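Long-range contacts in poly-beta-1,6-N-acetyl-D-glucosamine export protein (Escherichia coli, PDB 4Y25), which exports the biofilm adhesin poly-beta-1,6-N-acetyl-D-glucosamine across the outer membrane through its C-terminal beta-barrel domain, the part in this chain: residues 9-14 against 292-297; 229-234 against 257-262; 234-239 against 252-257. All blocks are in the same frame, centred on the assembly; numbering follows the deposited sequence.

Overall arrangement
The chain forms the C-terminal domain of the exporter, an antiparallel sheet of 16 strands closed into a barrel. Contact 1 joins the first strand, 8-20, to the last, 283-297, and so makes the closing seam. Contacts 2 and 3 follow one another along the hairpin of strands 228-243 and 247-262; their centres are about 17 Å apart, and they share Phe234 and Gly257. In sequence, contact 3 is nested within contact 2, and both within contact 1. The centre of contact 1 is about 16 Å from that of contact 2 and 26 Å from that of contact 3. A salt bridge between Arg259 and Asp292 ties contact 2 to contact 1 past strand 266-278, so hairpin and seam belong to one continuous wall of the export barrel.

Contact 1 (9-14 against 292-297); sequences ELRIAG and DMTFRF
Leu10 and Phe295 lie side by side at the apolar centre of this antiparallel seam, Leu10 CD2 meeting the edge of the phenyl ring at CD2 (3.7 Å). The next pair on that face, Ile12 and Met293, runs alongside in the same direction. Ile12 CG2 packs on Met293 CB at 3.6 Å, and a bend of the methionine at chi3 (-66°) brings its CE to 3.7 Å from the same methyl. Ile12 CG2 also touches Phe295 CE2 (4.1 Å), and the Phe297 ring turns its edge to Leu10 N, with CE1 3.9 Å from Leu10 CB. Beneath them the backbones of Leu10 and Phe295, and of Ile12 and Met293, are joined by two hydrogen bonds each. The other face is polar. Arg11 runs alongside Thr294, its NH2 3.9 Å from Thr294 CG2, while its NH1 makes a 3.4 Å salt bridge to Glu9 OE1. Glu9 continues the network to Arg296 through OE2 and NH1, although that pair is modelled too close for its details to be trusted. Asp292 forms a salt bridge with Arg259 on strand 247-262. One apolar and one charged face fit a transmembrane barrel wall, consistent with charged residues lining the interior and apolar ones facing lipid.

Contact 2 (229-234 against 257-262); sequences SWEQIF and GQRISW
Trp230 reaches across to segment 257-262 and makes the one side-chain hydrogen bond between the segments, from NE1 to Gln258 OE1 (3.1 Å). The acceptor lies in the indole plane, but the bond is bent, with 136° at the hydrogen, and the indole nitrogen stands above the plane of the amide C=O. The two flat groups are turned 60° apart. The same Gln258 amide is bonded at NE2 to Tyr256 OH, which also bonds Gln232 OE1, so the Gln258 amide is held at both its oxygen and its nitrogen. Backbone hydrogen bonds run in reciprocal pairs between Ser229 and Ser261, Glu231 and Arg259, and Ile233 and Gly257. With CG anti to the backbone nitrogen (chi1 -179°), the indole swings toward the partner strand and its edge meets Arg259 O, CD1 lying 3.0 Å from it. Apolar packing on this face comes from Ile260, whose CD1 lies 3.5 Å from Trp230 CG. On the other face the contacts are made by aliphatic groups: Glu231 CG and Arg259 CB are 3.5 Å apart, and Ile233 CD1 rests 3.8 Å from Arg259 CG. The charged ends of Glu231 and Arg259 do not meet; the guanidinium instead forms salt bridges with Asp267 and Asp292. Strand 208-225 flanks the hairpin along 229-234, where Trp230 touches Leu222 and Ile233 touches Glu217, while strand 266-278 borders 257-262 and is joined to it by a backbone hydrogen bond between Gln258 and Ala270.

Contact 3 (234-239 against 252-257); sequences FSAGVG and TQLGYG
Ser235 and Gly255, then Gly237 and Gln253, form hydrogen-bonded antiparallel pairs on strands that run almost exactly antiparallel (178° between their directions), with Ser235 N to Gly255 O at 3.0 Å and Gly237 N to Gln253 O at 2.8 Å. The non-hydrogen-bonded positions between and beyond them carry the mainly apolar face. There Leu254 CD2 reaches across to pack 3.6 Å from Ala236 CB. More loosely, Leu254 CD2 also lies 4.3 Å from Phe234 CE1. The phenyl ring of Phe234, whose CG lies opposite the backbone nitrogen (chi1 174°), passes near the neighbouring main chain, where its CD1 is 3.5 Å from Gly255 O. Farther along, Val238 and Thr252 only brush one another. On the reverse face each side chain is set against a glycine. Ser235 OG lies 3.6 Å from Gly255 CA without a hydrogen bond between the segments, and Gln253, with CG between its backbone nitrogen and carbonyl carbon (chi1 56°), leans across the pair so that CG rests 3.7 Å from Gly237 CA. The extended remainder of Gln253 continues past this glycine toward strand 208-225, where it touches Val213 and Ala215. Leu254 and Thr252 border Trp274 of strand 266-278. Phe234, Val238 and Leu254 are exposed on the surface, as expected of lipid-facing residues in a membrane barrel, whereas the opposite face carries serine and glutamine beside buried glycines, consistent with a polar barrel interior.

Contact 1 (9-14 against 292-297)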
loop_
_atom_site.group_PDB
_atom_site.type_symbol
_atom_site.label_atom_id
_atom_site.label_comp_id
_atom_site.label_asym_id
_atom_site.label_seq_id
_atom_site.Cartn_x
_atom_site.Cartn_y
_atom_site.Cartn_z
ATOM N N GLU A 9 6.515 -19.450 -3.417
ATOM C CA GLU A 9 5.419 -18.670 -2.856
ATOM C C GLU A 9 4.583 -17.975 -3.928
ATOM O O GLU A 9 5.116 -17.288 -4.798
ATOM C CB GLU A 9 5.966 -17.636 -1.867
ATOM C CG GLU A 9 4.928 -16.663 -1.333
ATOM C CD GLU A 9 5.481 -15.767 -0.240
ATOM O OE1 GLU A 9 5.170 -14.557 -0.245
ATOM O OE2 GLU A 9 6.222 -16.274 0.628
ATOM N N LEU A 10 3.270 -18.162 -3.859
ATOM C CA LEU A 10 2.350 -17.445 -4.733
ATOM C C LEU A 10 1.634 -16.343 -3.965
ATOM O O LEU A 10 0.985 -16.598 -2.954
ATOM C CB LEU A 10 1.323 -18.394 -5.353
ATOM C CG LEU A 10 0.140 -17.700 -6.039
ATOM C CD1 LEU A 10 0.601 -16.846 -7.217
ATOM C CD2 LEU A 10 -0.913 -18.710 -6.478
ATOM N N ARG A 11 1.759 -15.115 -4.448
ATOM C CA ARG A 11 1.035 -14.004 -3.854
ATOM C C ARG A 11 0.030 -13.463 -4.861
ATOM O O ARG A 11 0.361 -13.208 -6.020
ATOM C CB ARG A 11 2.000 -12.908 -3.384
ATOM C CG ARG A 11 1.578 -11.488 -3.738
ATOM C CD ARG A 11 2.423 -10.448 -3.013
ATOM N NE ARG A 11 2.427 -10.648 -1.565
ATOM C CZ ARG A 11 3.457 -11.126 -0.873
ATOM N NH1 ARG A 11 4.583 -11.457 -1.493
ATOM N NH2 ARG A 11 3.362 -11.271 0.441
ATOM N N ILE A 12 -1.212 -13.325 -4.416
ATOM C CA ILE A 12 -2.263 -12.751 -5.240
ATOM C C ILE A 12 -3.049 -11.750 -4.403
ATOM O O ILE A 12 -3.499 -12.059 -3.301
ATOM C CB ILE A 12 -3.199 -13.839 -5.817
ATOM C CG1 ILE A 12 -4.448 -13.203 -6.431
ATOM C CG2 ILE A 12 -3.583 -14.851 -4.752
ATOM C CD1 ILE A 12 -4.178 -12.456 -7.713
ATOM N N ALA A 13 -3.183 -10.536 -4.920
ATOM C CA ALA A 13 -3.853 -9.470 -4.188
ATOM C C ALA A 13 -4.710 -8.650 -5.133
ATOM O O ALA A 13 -4.347 -8.442 -6.292
ATOM C CB ALA A 13 -2.837 -8.586 -3.481
ATOM N N GLY A 14 -5.849 -8.181 -4.639
ATOM C CA GLY A 14 -6.777 -7.466 -5.486
ATOM C C GLY A 14 -7.565 -6.381 -4.790
ATOM O O GLY A 14 -7.801 -6.431 -3.583
ATOM N N ASP A 292 -6.080 -10.325 -0.237
ATOM C CA ASP A 292 -4.749 -10.829 -0.542
ATOM C C ASP A 292 -4.646 -12.284 -0.117
ATOM O O ASP A 292 -5.226 -12.690 0.892
ATOM C CB ASP A 292 -3.672 -9.998 0.156
ATOM C CG ASP A 292 -3.691 -10.168 1.663
ATOM O OD1 ASP A 292 -3.071 -11.130 2.164
ATOM O OD2 ASP A 292 -4.322 -9.338 2.349
ATOM N N MET A 293 -3.912 -13.068 -0.893
ATOM C CA MET A 293 -3.691 -14.466 -0.561
ATOM C C MET A 293 -2.248 -14.846 -0.828
ATOM O O MET A 293 -1.672 -14.460 -1.845
ATOM C CB MET A 293 -4.627 -15.376 -1.357
ATOM C CG MET A 293 -6.082 -15.321 -0.927
ATOM S SD MET A 293 -7.121 -16.427 -1.901
ATOM C CE MET A 293 -7.008 -15.661 -3.516
ATOM N N THR A 294 -1.659 -15.591 0.099
ATOM C CA THR A 294 -0.317 -16.111 -0.101
ATOM C C THR A 294 -0.323 -17.619 0.094
ATOM O O THR A 294 -0.812 -18.123 1.107
ATOM C CB THR A 294 0.710 -15.464 0.856
ATOM O OG1 THR A 294 0.528 -15.976 2.182
ATOM C CG2 THR A 294 0.557 -13.948 0.868
ATOM N N PHE A 295 0.208 -18.337 -0.889
ATOM C CA PHE A 295 0.304 -19.787 -0.809
ATOM C C PHE A 295 1.753 -20.225 -0.954
ATOM O O PHE A 295 2.568 -19.510 -1.535
ATOM C CB PHE A 295 -0.556 -20.445 -1.886
ATOM C CG PHE A 295 -1.949 -19.899 -1.962
ATOM C CD1 PHE A 295 -2.853 -20.134 -0.944
ATOM C CD2 PHE A 295 -2.354 -19.150 -3.054
ATOM C CE1 PHE A 295 -4.138 -19.633 -1.009
ATOM C CE2 PHE A 295 -3.637 -18.645 -3.126
ATOM C CZ PHE A 295 -4.530 -18.887 -2.102
ATOM N N ARG A 296 2.069 -21.396 -0.415
ATOM C CA ARG A 296 3.407 -21.959 -0.539
ATOM C C ARG A 296 3.299 -23.391 -1.035
ATOM O O ARG A 296 2.450 -24.147 -0.569
ATOM C CB ARG A 296 4.150 -21.887 0.793
ATOM C CG ARG A 296 4.114 -20.502 1.419
ATOM C CD ARG A 296 4.989 -20.406 2.651
ATOM N NE ARG A 296 6.407 -20.549 2.332
ATOM C CZ ARG A 296 7.175 -19.557 1.891
ATOM N NH1 ARG A 296 6.661 -18.350 1.705
ATOM N NH2 ARG A 296 8.457 -19.772 1.630
ATOM N N PHE A 297 4.156 -23.767 -1.979
ATOM C CA PHE A 297 3.932 -24.996 -2.727
ATOM C C PHE A 297 5.170 -25.552 -3.421
ATOM O O PHE A 297 6.304 -25.323 -3.006
ATOM C CB PHE A 297 2.844 -24.758 -3.779
ATOM C CG PHE A 297 3.245 -23.775 -4.845
ATOM C CD1 PHE A 297 3.205 -22.414 -4.599
ATOM C CD2 PHE A 297 3.665 -24.212 -6.093
ATOM C CE1 PHE A 297 3.582 -21.512 -5.573
ATOM C CE2 PHE A 297 4.048 -23.320 -7.067
ATOM C CZ PHE A 297 4.003 -21.966 -6.811
#

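Contact 2 (229-234 against 257-262)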
loop_
_atom_site.group_PDB
_atom_site.type_symbol
_atom_site.label_atom_id
_atom_site.label_comp_id
_atom_site.label_asym_id
_atom_site.label_seq_id
_atom_site.Cartn_x
_atom_site.Cartn_y
_atom_site.Cartn_z
ATOM N N SER A 229 -5.032 -20.191 12.547
ATOM C CA SER A 229 -5.993 -19.343 13.250
ATOM C C SER A 229 -6.947 -18.570 12.340
ATOM O O SER A 229 -6.863 -18.638 11.112
ATOM C CB SER A 229 -5.242 -18.350 14.139
ATOM O OG SER A 229 -4.306 -17.605 13.379
ATOM N N TRP A 230 -7.848 -17.822 12.974
ATOM C CA TRP A 230 -8.868 -17.042 12.282
ATOM C C TRP A 230 -9.234 -15.808 13.099
ATOM O O TRP A 230 -9.742 -15.928 14.212
ATOM C CB TRP A 230 -10.115 -17.894 12.036
ATOM C CG TRP A 230 -11.213 -17.178 11.309
ATOM C CD1 TRP A 230 -11.084 -16.108 10.469
ATOM C CD2 TRP A 230 -12.611 -17.478 11.363
ATOM N NE1 TRP A 230 -12.316 -15.727 9.996
ATOM C CE2 TRP A 230 -13.270 -16.553 10.528
ATOM C CE3 TRP A 230 -13.371 -18.441 12.034
ATOM C CZ2 TRP A 230 -14.652 -16.563 10.348
ATOM C CZ3 TRP A 230 -14.741 -18.451 11.852
ATOM C CH2 TRP A 230 -15.368 -17.517 11.017
ATOM N N GLU A 231 -8.982 -14.623 12.552
ATOM C CA GLU A 231 -9.263 -13.390 13.285
ATOM C C GLU A 231 -10.095 -12.396 12.477
ATOM O O GLU A 231 -10.117 -12.442 11.249
ATOM C CB GLU A 231 -7.958 -12.722 13.725
ATOM C CG GLU A 231 -7.109 -12.200 12.578
ATOM C CD GLU A 231 -6.016 -11.250 13.038
ATOM O OE1 GLU A 231 -6.015 -10.872 14.229
ATOM O OE2 GLU A 231 -5.158 -10.880 12.208
ATOM N N GLN A 232 -10.782 -11.498 13.176
ATOM C CA GLN A 232 -11.488 -10.406 12.519
ATOM C C GLN A 232 -10.852 -9.070 12.880
ATOM O O GLN A 232 -10.398 -8.862 14.007
ATOM C CB GLN A 232 -12.971 -10.396 12.890
ATOM C CG GLN A 232 -13.245 -10.144 14.356
ATOM C CD GLN A 232 -14.723 -10.081 14.660
ATOM O OE1 GLN A 232 -15.559 -10.197 13.763
ATOM N NE2 GLN A 232 -15.057 -9.898 15.933
ATOM N N ILE A 233 -10.826 -8.163 11.913
ATOM C CA ILE A 233 -10.184 -6.875 12.100
ATOM C C ILE A 233 -11.190 -5.741 11.983
ATOM O O ILE A 233 -11.836 -5.579 10.950
ATOM C CB ILE A 233 -9.064 -6.661 11.070
ATOM C CG1 ILE A 233 -8.118 -7.864 11.060
ATOM C CG2 ILE A 233 -8.320 -5.369 11.363
ATOM C CD1 ILE A 233 -7.321 -8.006 9.782
ATOM N N PHE A 234 -11.328 -4.961 13.048
ATOM C CA PHE A 234 -12.142 -3.756 12.993
ATOM C C PHE A 234 -11.270 -2.526 13.190
ATOM O O PHE A 234 -10.468 -2.469 14.121
ATOM C CB PHE A 234 -13.251 -3.787 14.044
ATOM C CG PHE A 234 -14.035 -2.511 14.121
ATOM C CD1 PHE A 234 -14.797 -2.088 13.044
ATOM C CD2 PHE A 234 -14.002 -1.727 15.264
ATOM C CE1 PHE A 234 -15.519 -0.907 13.107
ATOM C CE2 PHE A 234 -14.723 -0.547 15.332
ATOM C CZ PHE A 234 -15.481 -0.137 14.251
ATOM N N GLY A 257 -12.554 -6.546 8.367
ATOM C CA GLY A 257 -11.901 -7.611 7.633
ATOM C C GLY A 257 -11.662 -8.853 8.464
ATOM O O GLY A 257 -11.856 -8.844 9.680
ATOM N N GLN A 258 -11.248 -9.928 7.801
ATOM C CA GLN A 258 -10.916 -11.171 8.487
ATOM C C GLN A 258 -9.658 -11.806 7.920
ATOM O O GLN A 258 -9.349 -11.643 6.742
ATOM C CB GLN A 258 -12.074 -12.159 8.409
ATOM C CG GLN A 258 -13.237 -11.799 9.306
ATOM C CD GLN A 258 -14.437 -12.692 9.088
ATOM O OE1 GLN A 258 -14.307 -13.840 8.655
ATOM N NE2 GLN A 258 -15.619 -12.167 9.380
ATOM N N ARG A 259 -8.941 -12.529 8.775
ATOM C CA ARG A 259 -7.706 -13.201 8.391
ATOM C C ARG A 259 -7.774 -14.697 8.669
ATOM O O ARG A 259 -8.313 -15.124 9.691
ATOM C CB ARG A 259 -6.514 -12.593 9.131
ATOM C CG ARG A 259 -5.966 -11.323 8.514
ATOM C CD ARG A 259 -4.991 -11.653 7.401
ATOM N NE ARG A 259 -4.733 -10.503 6.542
ATOM C CZ ARG A 259 -4.046 -10.563 5.407
ATOM N NH1 ARG A 259 -3.545 -11.719 4.992
ATOM N NH2 ARG A 259 -3.861 -9.466 4.687
ATOM N N ILE A 260 -7.228 -15.487 7.750
ATOM C CA ILE A 260 -7.083 -16.925 7.943
ATOM C C ILE A 260 -5.626 -17.326 7.746
ATOM O O ILE A 260 -5.009 -16.982 6.737
ATOM C CB ILE A 260 -7.971 -17.733 6.973
ATOM C CG1 ILE A 260 -9.401 -17.821 7.501
ATOM C CG2 ILE A 260 -7.425 -19.143 6.788
ATOM C CD1 ILE A 260 -9.565 -18.794 8.645
ATOM N N SER A 261 -5.073 -18.033 8.723
ATOM C CA SER A 261 -3.733 -18.588 8.598
ATOM C C SER A 261 -3.824 -20.096 8.762
ATOM O O SER A 261 -4.431 -20.571 9.717
ATOM C CB SER A 261 -2.789 -17.981 9.636
ATOM O OG SER A 261 -1.510 -18.585 9.568
ATOM N N TRP A 262 -3.240 -20.848 7.832
ATOM C CA TRP A 262 -3.364 -22.303 7.864
ATOM C C TRP A 262 -2.062 -23.039 7.559
ATOM O O TRP A 262 -1.585 -23.030 6.424
ATOM C CB TRP A 262 -4.442 -22.763 6.884
ATOM C CG TRP A 262 -5.016 -24.089 7.253
ATOM C CD1 TRP A 262 -4.646 -25.310 6.769
ATOM C CD2 TRP A 262 -6.057 -24.332 8.205
ATOM N NE1 TRP A 262 -5.399 -26.299 7.356
ATOM C CE2 TRP A 262 -6.272 -25.724 8.242
ATOM C CE3 TRP A 262 -6.832 -23.507 9.027
ATOM C CZ2 TRP A 262 -7.230 -26.308 9.069
ATOM C CZ3 TRP A 262 -7.782 -24.088 9.846
ATOM C CH2 TRP A 262 -7.973 -25.475 9.861
#

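Contact 3 (234-239 against 252-257)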
loop_
_atom_site.group_PDB
_atom_site.type_symbol
_atom_site.label_atom_id
_atom_site.label_comp_id
_atom_site.label_asym_id
_atom_site.label_seq_id
_atom_site.Cartn_x
_atom_site.Cartn_y
_atom_site.Cartn_z
ATOM N N PHE A 234 -11.328 -4.961 13.048
ATOM C CA PHE A 234 -12.142 -3.756 12.993
ATOM C C PHE A 234 -11.270 -2.526 13.190
ATOM O O PHE A 234 -10.468 -2.469 14.121
ATOM C CB PHE A 234 -13.251 -3.787 14.044
ATOM C CG PHE A 234 -14.035 -2.511 14.121
ATOM C CD1 PHE A 234 -14.797 -2.088 13.044
ATOM C CD2 PHE A 234 -14.002 -1.727 15.264
ATOM C CE1 PHE A 234 -15.519 -0.907 13.107
ATOM C CE2 PHE A 234 -14.723 -0.547 15.332
ATOM C CZ PHE A 234 -15.481 -0.137 14.251
ATOM N N SER A 235 -11.424 -1.547 12.303
ATOM C CA SER A 235 -10.657 -0.311 12.396
ATOM C C SER A 235 -11.552 0.893 12.133
ATOM O O SER A 235 -12.463 0.832 11.306
ATOM C CB SER A 235 -9.485 -0.320 11.412
ATOM O OG SER A 235 -9.945 -0.388 10.073
ATOM N N ALA A 236 -11.287 1.985 12.843
ATOM C CA ALA A 236 -12.085 3.198 12.713
ATOM C C ALA A 236 -11.237 4.443 12.945
ATOM O O ALA A 236 -10.334 4.449 13.786
ATOM C CB ALA A 236 -13.255 3.169 13.681
ATOM N N GLY A 237 -11.534 5.498 12.195
ATOM C CA GLY A 237 -10.790 6.737 12.303
ATOM C C GLY A 237 -11.643 7.958 12.032
ATOM O O GLY A 237 -12.480 7.961 11.127
ATOM N N VAL A 238 -11.437 8.995 12.839
ATOM C CA VAL A 238 -12.086 10.284 12.634
ATOM C C VAL A 238 -11.034 11.381 12.692
ATOM O O VAL A 238 -10.324 11.512 13.688
ATOM C CB VAL A 238 -13.176 10.563 13.687
ATOM C CG1 VAL A 238 -13.802 11.927 13.444
ATOM C CG2 VAL A 238 -14.240 9.474 13.667
ATOM N N GLY A 239 -10.929 12.164 11.623
ATOM C CA GLY A 239 -9.921 13.206 11.550
ATOM C C GLY A 239 -10.341 14.401 10.717
ATOM O O GLY A 239 -11.507 14.538 10.351
ATOM N N THR A 252 -13.520 10.707 7.915
ATOM C CA THR A 252 -13.978 9.538 8.649
ATOM C C THR A 252 -13.655 8.274 7.860
ATOM O O THR A 252 -13.751 8.253 6.632
ATOM C CB THR A 252 -15.489 9.611 8.946
ATOM O OG1 THR A 252 -15.893 8.445 9.674
ATOM C CG2 THR A 252 -16.286 9.697 7.658
ATOM N N GLN A 253 -13.248 7.223 8.562
ATOM C CA GLN A 253 -12.900 5.980 7.889
ATOM C C GLN A 253 -13.222 4.756 8.738
ATOM O O GLN A 253 -13.019 4.748 9.953
ATOM C CB GLN A 253 -11.420 5.984 7.499
ATOM C CG GLN A 253 -10.466 6.220 8.652
ATOM C CD GLN A 253 -9.062 6.542 8.180
ATOM O OE1 GLN A 253 -8.859 6.940 7.032
ATOM N NE2 GLN A 253 -8.087 6.373 9.066
ATOM N N LEU A 254 -13.739 3.726 8.075
ATOM C CA LEU A 254 -14.103 2.478 8.729
ATOM C C LEU A 254 -13.610 1.296 7.916
ATOM O O LEU A 254 -13.599 1.337 6.686
ATOM C CB LEU A 254 -15.617 2.376 8.918
ATOM C CG LEU A 254 -16.286 3.345 9.894
ATOM C CD1 LEU A 254 -17.787 3.382 9.647
ATOM C CD2 LEU A 254 -15.987 2.946 11.328
ATOM N N GLY A 255 -13.203 0.242 8.609
ATOM C CA GLY A 255 -12.781 -0.974 7.950
ATOM C C GLY A 255 -13.212 -2.195 8.729
ATOM O O GLY A 255 -13.202 -2.195 9.962
ATOM N N TYR A 256 -13.619 -3.233 8.006
ATOM C CA TYR A 256 -13.866 -4.532 8.614
ATOM C C TYR A 256 -13.287 -5.633 7.744
ATOM O O TYR A 256 -13.509 -5.661 6.532
ATOM C CB TYR A 256 -15.355 -4.781 8.836
ATOM C CG TYR A 256 -15.613 -6.146 9.425
ATOM C CD1 TYR A 256 -15.489 -6.365 10.791
ATOM C CD2 TYR A 256 -15.949 -7.225 8.615
ATOM C CE1 TYR A 256 -15.711 -7.617 11.336
ATOM C CE2 TYR A 256 -16.170 -8.480 9.149
ATOM C CZ TYR A 256 -16.050 -8.671 10.509
ATOM O OH TYR A 256 -16.270 -9.921 11.042
ATOM N N GLY A 257 -12.554 -6.546 8.367
ATOM C CA GLY A 257 -11.901 -7.611 7.633
ATOM C C GLY A 257 -11.662 -8.853 8.464
ATOM O O GLY A 257 -11.856 -8.844 9.680
#